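Local coordinates for protein diacylglycerol O-acyltransferase (Marinobacter hydrocarbonoclasticus, PDB 6CHJ) that probably transfers acyl groups from acyl-CoA to diacylglycerol, giving triacylglycerol, as a bacterial wax ester synthase/diacylglycerol acyltransferase, at residues B[37-42]-B[126-131]. Residues are numbered along the deposited sequence; the frame is centred on the assembly and turned at random.
Sequences DDYVAQ and RQFALY
The first turn of helix 39-49 packs on the start of strand 127-135 in the N-terminal half of this acyltransferase, which belongs to the CoA-dependent acyltransferase clan, and Phe128 meets the two helix residues that face the strand, Tyr39 and Val40. Phe128 points its CB at the helix and offers Tyr39 and Val40 different parts of its side chain. The CG2 methyl of Val40 reaches the base of the phenylalanine, 3.6 Å from Phe128 CB, while CG1 sits a little farther from the same carbon. Tyr39 meets the CD2-CE2 side of the ring: its CE2 lies 3.7 Å from Phe128 CE2, which is close to the plane of the tyrosine ring and at its edge. The two rings form an offset edge-to-face pair, with the tyrosine edge directed at the phenylalanine face, centroids 5.8 Å apart and planes at 64°. Tyr39 swings out this way because its CG is anti to the backbone N (chi1 164°). The helix is thus held here by apolar and aromatic contacts.

A looser polar link lies just before the helix. Arg126, its chain bent at chi3, brings NH1 to the carboxylate of Asp37, a long salt bridge with 3.7 Å between Arg126 NH1 and Asp37 OD1. The oxygen approaches the guanidinium edge near its plane, but the two planar groups are turned 65° apart. Both residues are exposed, and the guanidinium has a firmer partner in the carbonyl of Ala35, to which NH2 is hydrogen-bonded.

Strand 127-135 runs antiparallel between strands 115-121 and 22-30; Phe128 stacks on Phe29 of the latter, and both Val40 and Phe128 touch Leu119 of the former, which seats helix 39-49 against this mixed sheet.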
loop_
_atom_site.group_PDB
_atom_site.type_symbol
_atom_site.label_atom_id
_atom_site.label_comp_id
_atom_site.label_asym_id
_atom_site.label_seq_id
_atom_site.Cartn_x
_atom_site.Cartn_y
_atom_site.Cartn_z
ATOM N N ASP B 37 -3.428 16.038 -26.723
ATOM C CA ASP B 37 -2.433 15.027 -26.377
ATOM C C ASP B 37 -2.264 14.849 -24.869
ATOM O O ASP B 37 -1.900 13.765 -24.404
ATOM C CB ASP B 37 -1.076 15.391 -26.988
ATOM C CG ASP B 37 -0.976 15.029 -28.453
ATOM O OD1 ASP B 37 -1.698 14.103 -28.872
ATOM O OD2 ASP B 37 -0.174 15.662 -29.181
ATOM N N ASP B 38 -2.512 15.907 -24.100
ATOM C CA ASP B 38 -2.299 15.909 -22.660
ATOM C C ASP B 38 -3.618 15.874 -21.894
ATOM O O ASP B 38 -3.735 16.455 -20.812
ATOM C CB ASP B 38 -1.471 17.127 -22.256
ATOM C CG ASP B 38 -2.222 18.458 -22.448
ATOM O OD1 ASP B 38 -3.258 18.499 -23.158
ATOM O OD2 ASP B 38 -1.764 19.474 -21.874
ATOM N N TYR B 39 -4.615 15.150 -22.422
ATOM C CA TYR B 39 -5.976 15.218 -21.879
ATOM C C TYR B 39 -6.075 14.682 -20.455
ATOM O O TYR B 39 -6.928 15.141 -19.684
ATOM C CB TYR B 39 -6.958 14.450 -22.774
ATOM C CG TYR B 39 -8.285 14.160 -22.098
ATOM C CD1 TYR B 39 -9.208 15.172 -21.870
ATOM C CD2 TYR B 39 -8.605 12.873 -21.666
ATOM C CE1 TYR B 39 -10.426 14.912 -21.248
ATOM C CE2 TYR B 39 -9.812 12.601 -21.032
ATOM C CZ TYR B 39 -10.722 13.624 -20.825
ATOM O OH TYR B 39 -11.926 13.361 -20.190
ATOM N N VAL B 40 -5.256 13.701 -20.080
ATOM C CA VAL B 40 -5.430 13.136 -18.745
ATOM C C VAL B 40 -4.918 14.117 -17.693
ATOM O O VAL B 40 -5.610 14.399 -16.705
ATOM C CB VAL B 40 -4.771 11.747 -18.628
ATOM C CG1 VAL B 40 -5.208 11.069 -17.347
ATOM C CG2 VAL B 40 -5.184 10.868 -19.817
ATOM N N ALA B 41 -3.738 14.712 -17.926
ATOM C CA ALA B 41 -3.236 15.712 -16.983
ATOM C C ALA B 41 -4.237 16.851 -16.797
ATOM O O ALA B 41 -4.466 17.304 -15.665
ATOM C CB ALA B 41 -1.878 16.235 -17.438
ATOM N N GLN B 42 -4.882 17.291 -17.890
ATOM C CA GLN B 42 -5.988 18.246 -17.777
ATOM C C GLN B 42 -7.097 17.706 -16.883
ATOM O O GLN B 42 -7.665 18.443 -16.067
ATOM C CB GLN B 42 -6.564 18.574 -19.161
ATOM C CG GLN B 42 -5.571 19.104 -20.169
ATOM C CD GLN B 42 -6.098 20.246 -21.024
ATOM O OE1 GLN B 42 -6.900 20.044 -21.949
ATOM N NE2 GLN B 42 -5.633 21.456 -20.727
ATOM N N ARG B 126 -3.905 6.599 -26.577
ATOM C CA ARG B 126 -4.920 7.593 -26.222
ATOM C C ARG B 126 -6.033 6.970 -25.373
ATOM O O ARG B 126 -7.232 7.165 -25.609
ATOM C CB ARG B 126 -5.474 8.290 -27.478
ATOM C CG ARG B 126 -4.423 9.133 -28.246
ATOM C CD ARG B 126 -4.972 9.880 -29.492
ATOM N NE ARG B 126 -6.184 10.642 -29.203
ATOM C CZ ARG B 126 -6.195 11.927 -28.863
ATOM N NH1 ARG B 126 -5.045 12.595 -28.749
ATOM N NH2 ARG B 126 -7.353 12.538 -28.606
ATOM N N GLN B 127 -5.617 6.224 -24.354
ATOM C CA GLN B 127 -6.514 5.723 -23.331
ATOM C C GLN B 127 -6.016 6.167 -21.964
ATOM O O GLN B 127 -4.843 6.501 -21.791
ATOM C CB GLN B 127 -6.616 4.195 -23.388
ATOM C CG GLN B 127 -6.868 3.659 -24.782
ATOM C CD GLN B 127 -7.641 2.347 -24.780
ATOM O OE1 GLN B 127 -8.870 2.335 -24.668
ATOM N NE2 GLN B 127 -6.923 1.237 -24.919
ATOM N N PHE B 128 -6.929 6.167 -20.993
ATOM C CA PHE B 128 -6.586 6.318 -19.590
ATOM C C PHE B 128 -7.407 5.319 -18.769
ATOM O O PHE B 128 -8.290 4.634 -19.296
ATOM C CB PHE B 128 -6.800 7.762 -19.128
ATOM C CG PHE B 128 -8.232 8.199 -19.106
ATOM C CD1 PHE B 128 -8.923 8.265 -17.908
ATOM C CD2 PHE B 128 -8.867 8.590 -20.269
ATOM C CE1 PHE B 128 -10.237 8.670 -17.860
ATOM C CE2 PHE B 128 -10.185 9.008 -20.239
ATOM C CZ PHE B 128 -10.870 9.052 -19.025
ATOM N N ALA B 129 -7.111 5.240 -17.462
ATOM C CA ALA B 129 -7.734 4.240 -16.601
ATOM C C ALA B 129 -8.154 4.845 -15.267
ATOM O O ALA B 129 -7.539 5.788 -14.764
ATOM C CB ALA B 129 -6.803 3.044 -16.337
ATOM N N LEU B 130 -9.212 4.288 -14.691
ATOM C CA LEU B 130 -9.578 4.566 -13.310
ATOM C C LEU B 130 -9.456 3.265 -12.535
ATOM O O LEU B 130 -10.108 2.273 -12.885
ATOM C CB LEU B 130 -10.998 5.118 -13.177
ATOM C CG LEU B 130 -11.293 6.600 -13.349
ATOM C CD1 LEU B 130 -12.630 6.891 -12.692
ATOM C CD2 LEU B 130 -10.169 7.519 -12.806
ATOM N N TYR B 131 -8.632 3.272 -11.488
ATOM C CA TYR B 131 -8.619 2.192 -10.512
ATOM C C TYR B 131 -9.206 2.712 -9.215
ATOM O O TYR B 131 -8.607 3.580 -8.568
ATOM C CB TYR B 131 -7.225 1.621 -10.273
ATOM C CG TYR B 131 -7.226 0.705 -9.055
ATOM C CD1 TYR B 131 -7.812 -0.574 -9.107
ATOM C CD2 TYR B 131 -6.704 1.144 -7.846
ATOM C CE1 TYR B 131 -7.844 -1.393 -7.992
ATOM C CE2 TYR B 131 -6.737 0.345 -6.716
ATOM C CZ TYR B 131 -7.300 -0.922 -6.789
ATOM O OH TYR B 131 -7.286 -1.672 -5.651
#